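Local coordinates for oxidoreductase, zinc-binding dehydrogenase family (Myxococcus xanthus, PDB 5K1S), which is a medium-chain, zinc-binding reductase involved in the alternative de novo biosynthesis of isovaleryl coenzyme A, at residues A[19-24]-A[334-339]; A[112-115]-A[121-124]; A[174-179]-A[205-210]. All coordinates share one frame; numbering follows the deposited sequence.

Contact 1. Residues A[19-24]-A[334-339]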
ATOM      1  N   LYS A  19       1.538 -43.803  -9.539  1.00 48.68           N
ATOM      2  CA  LYS A  19       1.757 -43.673  -8.106  1.00 49.19           C
ATOM      3  C   LYS A  19       1.549 -42.220  -7.700  1.00 48.95           C
ATOM      4  O   LYS A  19       1.988 -41.299  -8.396  1.00 48.42           O
ATOM      5  CB  LYS A  19       3.165 -44.138  -7.725  1.00 49.44           C
ATOM      6  N   ALA A  20       0.867 -42.020  -6.576  1.00 54.79           N
ATOM      7  CA  ALA A  20       0.557 -40.676  -6.111  1.00 54.24           C
ATOM      8  C   ALA A  20       0.238 -40.721  -4.625  1.00 54.84           C
ATOM      9  O   ALA A  20      -0.452 -41.633  -4.160  1.00 55.30           O
ATOM     10  CB  ALA A  20      -0.624 -40.079  -6.884  1.00 53.22           C
ATOM     11  N   VAL A  21       0.750 -39.738  -3.889  1.00 58.20           N
ATOM     12  CA  VAL A  21       0.378 -39.578  -2.488  1.00 58.65           C
ATOM     13  C   VAL A  21      -1.039 -39.026  -2.434  1.00 57.98           C
ATOM     14  O   VAL A  21      -1.327 -37.959  -2.987  1.00 57.18           O
ATOM     15  CB  VAL A  21       1.368 -38.662  -1.758  1.00 59.11           C
ATOM     16  CG1 VAL A  21       0.881 -38.346  -0.350  1.00 59.49           C
ATOM     17  CG2 VAL A  21       2.738 -39.314  -1.708  1.00 60.18           C
ATOM     18  N   VAL A  22      -1.931 -39.755  -1.771  1.00 55.30           N
ATOM     19  CA  VAL A  22      -3.339 -39.396  -1.693  1.00 54.94           C
ATOM     20  C   VAL A  22      -3.681 -39.051  -0.252  1.00 55.39           C
ATOM     21  O   VAL A  22      -3.163 -39.668   0.688  1.00 56.22           O
ATOM     22  CB  VAL A  22      -4.241 -40.534  -2.212  1.00 55.10           C
ATOM     23  CG1 VAL A  22      -5.695 -40.078  -2.262  1.00 54.64           C
ATOM     24  CG2 VAL A  22      -3.776 -40.997  -3.585  1.00 54.73           C
ATOM     25  N   LEU A  23      -4.550 -38.059  -0.085  1.00 51.46           N
ATOM     26  CA  LEU A  23      -5.062 -37.648   1.217  1.00 51.98           C
ATOM     27  C   LEU A  23      -6.558 -37.927   1.226  1.00 52.23           C
ATOM     28  O   LEU A  23      -7.324 -37.247   0.535  1.00 51.83           O
ATOM     29  CB  LEU A  23      -4.776 -36.168   1.474  1.00 51.68           C
ATOM     30  CG  LEU A  23      -5.245 -35.615   2.822  1.00 52.20           C
ATOM     31  CD1 LEU A  23      -4.367 -36.137   3.946  1.00 53.69           C
ATOM     32  CD2 LEU A  23      -5.256 -34.094   2.797  1.00 51.81           C
ATOM     33  N   ARG A  24      -6.975 -38.926   2.001  1.00 54.25           N
ATOM     34  CA  ARG A  24      -8.377 -39.316   2.063  1.00 54.89           C
ATOM     35  C   ARG A  24      -9.101 -38.759   3.281  1.00 55.77           C
ATOM     36  O   ARG A  24     -10.328 -38.880   3.358  1.00 56.29           O
ATOM     37  CB  ARG A  24      -8.496 -40.845   2.040  1.00 56.36           C
ATOM     38  CG  ARG A  24      -7.861 -41.461   0.804  1.00 55.57           C
ATOM     39  CD  ARG A  24      -8.301 -42.894   0.563  1.00 56.96           C
ATOM     40  NE  ARG A  24      -7.882 -43.350  -0.762  1.00 56.01           N
ATOM     41  CZ  ARG A  24      -8.564 -43.133  -1.884  1.00 54.96           C
ATOM     42  NH1 ARG A  24      -9.712 -42.468  -1.858  1.00 54.78           N
ATOM     43  NH2 ARG A  24      -8.098 -43.581  -3.043  1.00 54.22           N
ATOM     44  N   VAL A 334      13.628 -35.640  -1.095  1.00 55.50           N
ATOM     45  CA  VAL A 334      12.973 -36.722  -0.367  1.00 55.45           C
ATOM     46  C   VAL A 334      12.130 -37.550  -1.332  1.00 54.73           C
ATOM     47  O   VAL A 334      11.438 -36.980  -2.186  1.00 53.92           O
ATOM     48  CB  VAL A 334      12.111 -36.171   0.781  1.00 55.23           C
ATOM     49  CG1 VAL A 334      11.445 -37.304   1.551  1.00 55.31           C
ATOM     50  CG2 VAL A 334      12.961 -35.322   1.716  1.00 56.19           C
ATOM     51  N   PRO A 335      12.151 -38.882  -1.243  1.00 57.88           N
ATOM     52  CA  PRO A 335      11.226 -39.678  -2.057  1.00 57.62           C
ATOM     53  C   PRO A 335       9.779 -39.279  -1.806  1.00 54.66           C
ATOM     54  O   PRO A 335       9.401 -38.880  -0.702  1.00 54.05           O
ATOM     55  CB  PRO A 335      11.497 -41.120  -1.607  1.00 60.51           C
ATOM     56  CG  PRO A 335      12.344 -41.016  -0.377  1.00 62.64           C
ATOM     57  CD  PRO A 335      13.081 -39.733  -0.486  1.00 61.59           C
ATOM     58  N   LEU A 336       8.968 -39.392  -2.858  1.00 59.29           N
ATOM     59  CA  LEU A 336       7.571 -38.985  -2.765  1.00 55.07           C
ATOM     60  C   LEU A 336       6.842 -39.750  -1.667  1.00 55.29           C
ATOM     61  O   LEU A 336       6.025 -39.177  -0.935  1.00 53.74           O
ATOM     62  CB  LEU A 336       6.885 -39.188  -4.115  1.00 54.08           C
ATOM     63  CG  LEU A 336       5.384 -38.915  -4.176  1.00 52.70           C
ATOM     64  CD1 LEU A 336       5.082 -37.465  -3.830  1.00 51.54           C
ATOM     65  CD2 LEU A 336       4.826 -39.268  -5.546  1.00 53.45           C
ATOM     66  N   ALA A 337       7.131 -41.046  -1.529  1.00 53.61           N
ATOM     67  CA  ALA A 337       6.422 -41.871  -0.558  1.00 54.03           C
ATOM     68  C   ALA A 337       6.594 -41.370   0.869  1.00 54.15           C
ATOM     69  O   ALA A 337       5.789 -41.724   1.737  1.00 54.33           O
ATOM     70  CB  ALA A 337       6.899 -43.321  -0.656  1.00 55.14           C
ATOM     71  N   GLU A 338       7.620 -40.563   1.134  1.00 73.88           N
ATOM     72  CA  GLU A 338       7.868 -40.015   2.462  1.00 73.13           C
ATOM     73  C   GLU A 338       7.330 -38.595   2.607  1.00 70.43           C
ATOM     74  O   GLU A 338       7.935 -37.769   3.297  1.00 70.95           O
ATOM     75  CB  GLU A 338       9.363 -40.055   2.774  1.00 75.72           C
ATOM     76  CG  GLU A 338       9.937 -41.461   2.832  1.00 78.99           C
ATOM     77  CD  GLU A 338      11.424 -41.475   3.125  1.00 82.03           C
ATOM     78  OE1 GLU A 338      11.975 -40.407   3.464  1.00 81.69           O
ATOM     79  OE2 GLU A 338      12.041 -42.555   3.013  1.00 85.32           O
ATOM     80  N   ALA A 339       6.199 -38.297   1.963  1.00 53.05           N
ATOM     81  CA  ALA A 339       5.616 -36.964   2.074  1.00 52.55           C
ATOM     82  C   ALA A 339       5.248 -36.645   3.517  1.00 52.96           C
ATOM     83  O   ALA A 339       5.456 -35.520   3.984  1.00 53.12           O
ATOM     84  CB  ALA A 339       4.389 -36.851   1.169  1.00 51.85           C
TER

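Contact 2. Residues A[112-115]-A[121-124]. With ZN (zinc ion), chain E.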
ATOM      1  N   CYS A 112     -10.628 -11.220 -17.942  1.00 63.90           N
ATOM      2  CA  CYS A 112     -11.223 -10.135 -17.179  1.00 62.90           C
ATOM      3  C   CYS A 112     -10.293  -8.924 -17.160  1.00 65.02           C
ATOM      4  O   CYS A 112      -9.106  -9.007 -17.485  1.00 66.55           O
ATOM      5  CB  CYS A 112     -11.529 -10.586 -15.750  1.00 60.25           C
ATOM      6  SG  CYS A 112     -10.065 -10.881 -14.730  1.00 61.23           S
ATOM      7  N   ALA A 113     -10.857  -7.780 -16.768  1.00 58.76           N
ATOM      8  CA  ALA A 113     -10.085  -6.541 -16.729  1.00 60.62           C
ATOM      9  C   ALA A 113      -8.782  -6.725 -15.961  1.00 61.30           C
ATOM     10  O   ALA A 113      -7.709  -6.321 -16.426  1.00 62.74           O
ATOM     11  CB  ALA A 113     -10.924  -5.428 -16.101  1.00 59.14           C
ATOM     12  N   LEU A 114      -8.857  -7.341 -14.780  1.00 51.99           N
ATOM     13  CA  LEU A 114      -7.668  -7.505 -13.949  1.00 52.51           C
ATOM     14  C   LEU A 114      -6.585  -8.279 -14.688  1.00 53.31           C
ATOM     15  O   LEU A 114      -5.414  -7.878 -14.696  1.00 53.94           O
ATOM     16  CB  LEU A 114      -8.040  -8.208 -12.646  1.00 50.31           C
ATOM     17  CG  LEU A 114      -8.962  -7.413 -11.722  1.00 48.08           C
ATOM     18  CD1 LEU A 114      -9.624  -8.330 -10.710  1.00 45.17           C
ATOM     19  CD2 LEU A 114      -8.179  -6.317 -11.019  1.00 49.12           C
ATOM     20  N   CYS A 115      -6.954  -9.400 -15.309  1.00 53.84           N
ATOM     21  CA  CYS A 115      -5.987 -10.174 -16.080  1.00 53.89           C
ATOM     22  C   CYS A 115      -5.407  -9.344 -17.220  1.00 55.07           C
ATOM     23  O   CYS A 115      -4.189  -9.325 -17.433  1.00 55.26           O
ATOM     24  CB  CYS A 115      -6.641 -11.446 -16.621  1.00 53.10           C
ATOM     25  SG  CYS A 115      -6.852 -12.773 -15.405  1.00 51.39           S
ATOM     26  N   SER A 121      -2.811 -12.068 -10.306  1.00 56.62           N
ATOM     27  CA  SER A 121      -2.938 -12.482  -8.914  1.00 55.77           C
ATOM     28  C   SER A 121      -4.312 -12.160  -8.343  1.00 55.44           C
ATOM     29  O   SER A 121      -4.745 -12.820  -7.393  1.00 53.96           O
ATOM     30  CB  SER A 121      -1.859 -11.807  -8.064  1.00 56.31           C
ATOM     31  OG  SER A 121      -0.561 -12.186  -8.490  1.00 56.18           O
ATOM     32  N   LEU A 122      -5.007 -11.172  -8.906  1.00 47.14           N
ATOM     33  CA  LEU A 122      -6.285 -10.711  -8.382  1.00 45.52           C
ATOM     34  C   LEU A 122      -7.482 -11.248  -9.155  1.00 44.09           C
ATOM     35  O   LEU A 122      -8.617 -10.871  -8.847  1.00 42.70           O
ATOM     36  CB  LEU A 122      -6.323  -9.179  -8.385  1.00 46.32           C
ATOM     37  CG  LEU A 122      -5.153  -8.492  -7.681  1.00 47.78           C
ATOM     38  CD1 LEU A 122      -5.253  -6.983  -7.833  1.00 48.51           C
ATOM     39  CD2 LEU A 122      -5.100  -8.882  -6.211  1.00 46.35           C
ATOM     40  N   CYS A 123      -7.263 -12.110 -10.143  1.00 47.40           N
ATOM     41  CA  CYS A 123      -8.369 -12.636 -10.934  1.00 46.17           C
ATOM     42  C   CYS A 123      -9.357 -13.376 -10.042  1.00 43.14           C
ATOM     43  O   CYS A 123      -8.967 -14.205  -9.215  1.00 42.39           O
ATOM     44  CB  CYS A 123      -7.837 -13.570 -12.021  1.00 47.29           C
ATOM     45  SG  CYS A 123      -9.128 -14.396 -12.981  1.00 45.83           S
ATOM     46  N   LYS A 124     -10.645 -13.077 -10.216  1.00 63.94           N
ATOM     47  CA  LYS A 124     -11.700 -13.747  -9.465  1.00 60.92           C
ATOM     48  C   LYS A 124     -12.435 -14.810 -10.270  1.00 59.86           C
ATOM     49  O   LYS A 124     -13.094 -15.666  -9.671  1.00 57.66           O
ATOM     50  CB  LYS A 124     -12.721 -12.723  -8.955  1.00 59.01           C
ATOM     51  CG  LYS A 124     -12.223 -11.855  -7.807  1.00 59.13           C
ATOM     52  CD  LYS A 124     -13.318 -10.919  -7.312  1.00 57.81           C
ATOM     53  CE  LYS A 124     -12.904 -10.186  -6.042  1.00 57.39           C
ATOM     54  NZ  LYS A 124     -13.949  -9.222  -5.586  1.00 57.47           N
TER
HETATM   55 ZN    ZN E 401      -9.017 -12.937 -14.942  1.00 67.54          ZN

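Contact 3. Residues A[174-179]-A[205-210]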
ATOM      1  N   THR A 174       7.362  -9.391  -5.961  1.00 45.59           N
ATOM      2  CA  THR A 174       7.517  -8.429  -4.874  1.00 46.68           C
ATOM      3  C   THR A 174       8.554  -7.365  -5.214  1.00 49.28           C
ATOM      4  O   THR A 174       8.272  -6.164  -5.140  1.00 50.23           O
ATOM      5  CB  THR A 174       7.917  -9.158  -3.589  1.00 46.23           C
ATOM      6  OG1 THR A 174       6.956 -10.179  -3.295  1.00 43.77           O
ATOM      7  CG2 THR A 174       7.998  -8.189  -2.415  1.00 47.23           C
ATOM      8  N   VAL A 175       9.762  -7.792  -5.583  1.00 58.13           N
ATOM      9  CA  VAL A 175      10.868  -6.859  -5.771  1.00 60.84           C
ATOM     10  C   VAL A 175      10.651  -6.005  -7.014  1.00 61.47           C
ATOM     11  O   VAL A 175      10.873  -4.788  -6.991  1.00 63.00           O
ATOM     12  CB  VAL A 175      12.197  -7.634  -5.843  1.00 62.22           C
ATOM     13  CG1 VAL A 175      13.372  -6.690  -6.073  1.00 65.17           C
ATOM     14  CG2 VAL A 175      12.407  -8.451  -4.572  1.00 61.70           C
ATOM     15  N   ARG A 176      10.218  -6.619  -8.115  1.00 64.69           N
ATOM     16  CA  ARG A 176      10.176  -5.950  -9.412  1.00 65.51           C
ATOM     17  C   ARG A 176       8.782  -5.455  -9.775  1.00 64.20           C
ATOM     18  O   ARG A 176       8.552  -4.246  -9.877  1.00 65.25           O
ATOM     19  CB  ARG A 176      10.682  -6.901 -10.501  1.00 65.43           C
ATOM     20  CG  ARG A 176      12.160  -7.154 -10.448  1.00 67.37           C
ATOM     21  CD  ARG A 176      12.588  -7.931 -11.664  1.00 67.57           C
ATOM     22  NE  ARG A 176      14.024  -8.183 -11.676  1.00 69.75           N
ATOM     23  CZ  ARG A 176      14.636  -8.954 -12.569  1.00 70.34           C
ATOM     24  NH1 ARG A 176      13.933  -9.553 -13.524  1.00 68.89           N
ATOM     25  NH2 ARG A 176      15.947  -9.128 -12.506  1.00 72.48           N
ATOM     26  N   THR A 177       7.845  -6.380  -9.987  1.00 57.39           N
ATOM     27  CA  THR A 177       6.531  -6.008 -10.498  1.00 56.42           C
ATOM     28  C   THR A 177       5.855  -4.993  -9.585  1.00 56.60           C
ATOM     29  O   THR A 177       5.374  -3.950 -10.041  1.00 57.41           O
ATOM     30  CB  THR A 177       5.661  -7.257 -10.653  1.00 54.24           C
ATOM     31  OG1 THR A 177       6.475  -8.362 -11.070  1.00 53.95           O
ATOM     32  CG2 THR A 177       4.574  -7.020 -11.682  1.00 53.83           C
ATOM     33  N   ARG A 178       5.818  -5.278  -8.284  1.00 57.77           N
ATOM     34  CA  ARG A 178       5.161  -4.403  -7.321  1.00 57.85           C
ATOM     35  C   ARG A 178       6.130  -3.396  -6.712  1.00 59.86           C
ATOM     36  O   ARG A 178       5.853  -2.192  -6.702  1.00 60.83           O
ATOM     37  CB  ARG A 178       4.509  -5.248  -6.222  1.00 56.13           C
ATOM     38  CG  ARG A 178       3.431  -6.196  -6.731  1.00 54.30           C
ATOM     39  CD  ARG A 178       2.174  -5.441  -7.126  1.00 54.26           C
ATOM     40  NE  ARG A 178       1.554  -4.794  -5.976  1.00 54.22           N
ATOM     41  CZ  ARG A 178       0.593  -3.881  -6.054  1.00 54.41           C
ATOM     42  NH1 ARG A 178       0.132  -3.491  -7.234  1.00 54.81           N
ATOM     43  NH2 ARG A 178       0.094  -3.352  -4.946  1.00 54.00           N
ATOM     44  N   GLY A 179       7.268  -3.869  -6.203  1.00 57.99           N
ATOM     45  CA  GLY A 179       8.204  -2.971  -5.548  1.00 60.11           C
ATOM     46  C   GLY A 179       8.866  -2.002  -6.510  1.00 62.16           C
ATOM     47  O   GLY A 179       9.110  -0.843  -6.165  1.00 63.71           O
ATOM     48  N   ARG A 205      20.125  -7.218  -4.748  1.00 71.01           N
ATOM     49  CA  ARG A 205      21.534  -6.967  -5.031  1.00 73.26           C
ATOM     50  C   ARG A 205      21.831  -7.081  -6.520  1.00 73.71           C
ATOM     51  O   ARG A 205      22.728  -6.397  -7.028  1.00 75.57           O
ATOM     52  CB  ARG A 205      22.409  -7.939  -4.239  1.00 73.43           C
ATOM     53  N   LEU A 206      21.092  -7.931  -7.238  1.00 80.10           N
ATOM     54  CA  LEU A 206      21.295  -8.052  -8.677  1.00 80.42           C
ATOM     55  C   LEU A 206      20.817  -6.809  -9.415  1.00 80.84           C
ATOM     56  O   LEU A 206      21.358  -6.474 -10.474  1.00 82.05           O
ATOM     57  CB  LEU A 206      20.575  -9.293  -9.208  1.00 78.16           C
ATOM     58  CG  LEU A 206      20.726  -9.574 -10.707  1.00 78.33           C
ATOM     59  CD1 LEU A 206      20.760 -11.074 -10.962  1.00 77.06           C
ATOM     60  CD2 LEU A 206      19.602  -8.934 -11.516  1.00 77.12           C
ATOM     61  N   ASP A 207      19.809  -6.119  -8.880  1.00100.07           N
ATOM     62  CA  ASP A 207      19.275  -4.914  -9.497  1.00100.22           C
ATOM     63  C   ASP A 207      20.007  -3.653  -9.048  1.00102.39           C
ATOM     64  O   ASP A 207      19.449  -2.554  -9.145  1.00102.39           O
ATOM     65  CB  ASP A 207      17.779  -4.794  -9.199  1.00 97.89           C
ATOM     66  CG  ASP A 207      16.952  -5.830  -9.938  1.00 95.60           C
ATOM     67  OD1 ASP A 207      17.541  -6.800 -10.463  1.00 95.73           O
ATOM     68  OD2 ASP A 207      15.713  -5.677  -9.994  1.00 93.68           O
ATOM     69  N   GLY A 208      21.237  -3.788  -8.562  1.00 96.80           N
ATOM     70  CA  GLY A 208      22.045  -2.635  -8.206  1.00 97.82           C
ATOM     71  C   GLY A 208      21.551  -1.874  -6.995  1.00 96.93           C
ATOM     72  O   GLY A 208      21.603  -0.637  -6.984  1.00 99.49           O
ATOM     73  N   ALA A 209      21.082  -2.579  -5.970  1.00 88.94           N
ATOM     74  CA  ALA A 209      20.550  -1.956  -4.769  1.00 87.60           C
ATOM     75  C   ALA A 209      21.297  -2.456  -3.541  1.00 83.18           C
ATOM     76  O   ALA A 209      21.772  -3.595  -3.500  1.00 80.67           O
ATOM     77  CB  ALA A 209      19.053  -2.243  -4.614  1.00 87.52           C
ATOM     78  N   ARG A 210      21.401  -1.585  -2.540  1.00 91.98           N
ATOM     79  CA  ARG A 210      22.002  -1.951  -1.266  1.00 88.66           C
ATOM     80  C   ARG A 210      20.960  -2.646  -0.400  1.00 85.91           C
ATOM     81  O   ARG A 210      19.863  -2.120  -0.193  1.00 86.46           O
ATOM     82  CB  ARG A 210      22.546  -0.709  -0.561  1.00 89.82           C
ATOM     83  CG  ARG A 210      23.284  -0.992   0.737  1.00 87.62           C
ATOM     84  CD  ARG A 210      23.601   0.297   1.475  1.00 89.23           C
ATOM     85  NE  ARG A 210      24.206   0.054   2.781  1.00 87.86           N
ATOM     86  CZ  ARG A 210      24.369   0.986   3.715  1.00 88.97           C
ATOM     87  NH1 ARG A 210      23.967   2.231   3.498  1.00 91.27           N
ATOM     88  NH2 ARG A 210      24.930   0.670   4.874  1.00 88.31           N
TER

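Contact 1. Residues A[19-24]-A[334-339]
Val21 lays one methyl along the side chain of Leu336 and brings both its methyls close to Ala339. Its CG2 is 3.6 Å from Leu336 CG and 3.7 Å from Leu336 CD1. Valine and leucine overlap antiparallel to each other, so the methyl meets the flank of the leucine, at the branch and one arm. The same CG2 lies 3.4 Å from Leu336 O, a plain van der Waals contact with the backbone. That carbonyl already takes a weak bond from Ala339 N.

The first torsion of Val21 explains the spread. CG1 is anti to the backbone N (chi1 172°), which sets CG2 beside that nitrogen. Ala339 CB sits equally near both branches, with CG1 and CG2 of Val21 each 4.1 Å away.

The contact joins strand 17-23, paired with strand 32-38, to the turn where strand 330-335 gives way to helix 339-347. Glu338 is the N-cap of that helix. Leu32 also touches Val21, and Leu357 of strand 354-358 lies against Leu336 and Ala339. The N-terminal strand is thus packed onto a C-terminal part of the chain.

No hydrogen bond crosses between the segments. The backbone of strand 17-23 bonds instead to residues such as Glu35 and Tyr138, so this join rests on buried apolar contacts and carries no directional bond.

Contact 2. Residues A[112-115]-A[121-124]
Cys112 and Cys115, with Cys123 across from them, grip one zinc ion through their SG atoms. The zinc lies 2.3 Å from Cys112 SG, 2.2 Å from Cys115 SG and 2.4 Å from Cys123 SG. Cys109 completes the four-cysteine site. The sulfurs reach the metal by different torsions. Cys112 SG stands between its own backbone N and carbonyl carbon (chi1 69°), while Cys123 SG is anti to its backbone N (chi1 175°). The shared metal also brings Cys123 CB to 3.6 Å from Cys115 SG. Three cysteines with two residues between each, and a fourth further along, form the structural zinc site known from medium-chain dehydrogenases.

A capping hydrogen bond lies within segment 112-115. Cys112 is the N-cap of helix 113-116, and its SG accepts from Cys115 N at 3.5 Å in a nearly straight bond (167°). This sulfur therefore serves both the metal and the helix start. The N-H would be expected to soften its negative charge.

The apolar contact is between two leucines, where Leu114 CD1 touches Leu122 CB at 4.1 Å. The same methyl also comes close to the carbonyl oxygen of Leu122, a plain approach to the backbone.

The zinc pins the short helix 113-116 to the chain that later leads to strand 141-145. Ser121 OG bonds to Tyr307 O, just beyond strand 302-305 of the parallel sheet. Leu122 packs on Lys299, just after helix 293-298 of the second subunit.

Contact 3. Residues A[174-179]-A[205-210]
Arg176 NE donates to Asp207 OD2 at 3.5 Å, in a long, weak hydrogen bond that forms part of a salt bridge. A second weak bond runs beside it, from Arg176 NH2 to Asp207 OD1, also 3.5 Å long, with an N-H...O angle of 159°. Each carboxylate oxygen thus faces one nitrogen of the same guanidinium side, a side-on, two-pronged (bidentate) pairing. The two flat groups are 21° apart, close to coplanar, although the side chains cross at about a right angle. Arg176 is extended from CG to NE, which brings the guanidinium up to the aspartate.

Leu206 CD2 lies in the guanidinium plane at its edge, 3.8 Å from Arg176 NH2. The arginine's other end nitrogen, NH1, makes a salt bridge to Glu316, and Leu203 touches the side chain. With an alanine here in place of Arg176, Asp207 and Glu316 would probably lose the cation they share, and the Asp207 carboxylate would be freer to turn.

Asp207 directly follows helix 195-206, which links strands 186-190 and 210-215 of the Rossmann-type sheet in a beta-alpha-beta crossover. The bridge joins the C-terminal ends of two helices at the surface. Both its bonds are long and weak, so this ion pair implies a modest electrostatic tie.

Contacts 1 and 2 are buried, while contact 3 lies at the surface. Their chemistry follows: apolar packing in contact 1, metal ligation with an apolar flank in contact 2, and a weak salt bridge in contact 3. No two share a helix or strand. Contact 1 brings together N-terminal and C-terminal parts of the chain, whereas contact 2 closes a short loop around its zinc. Contact 3 ties helix 165-178 to the end of helix 195-206 of the Rossmann-type part, on the far side of the chain's centre from contact 1. Contacts 2 and 3 come within about 6 Å at their nearest atoms without touching; contact 1 stays at least about 24 Å from either.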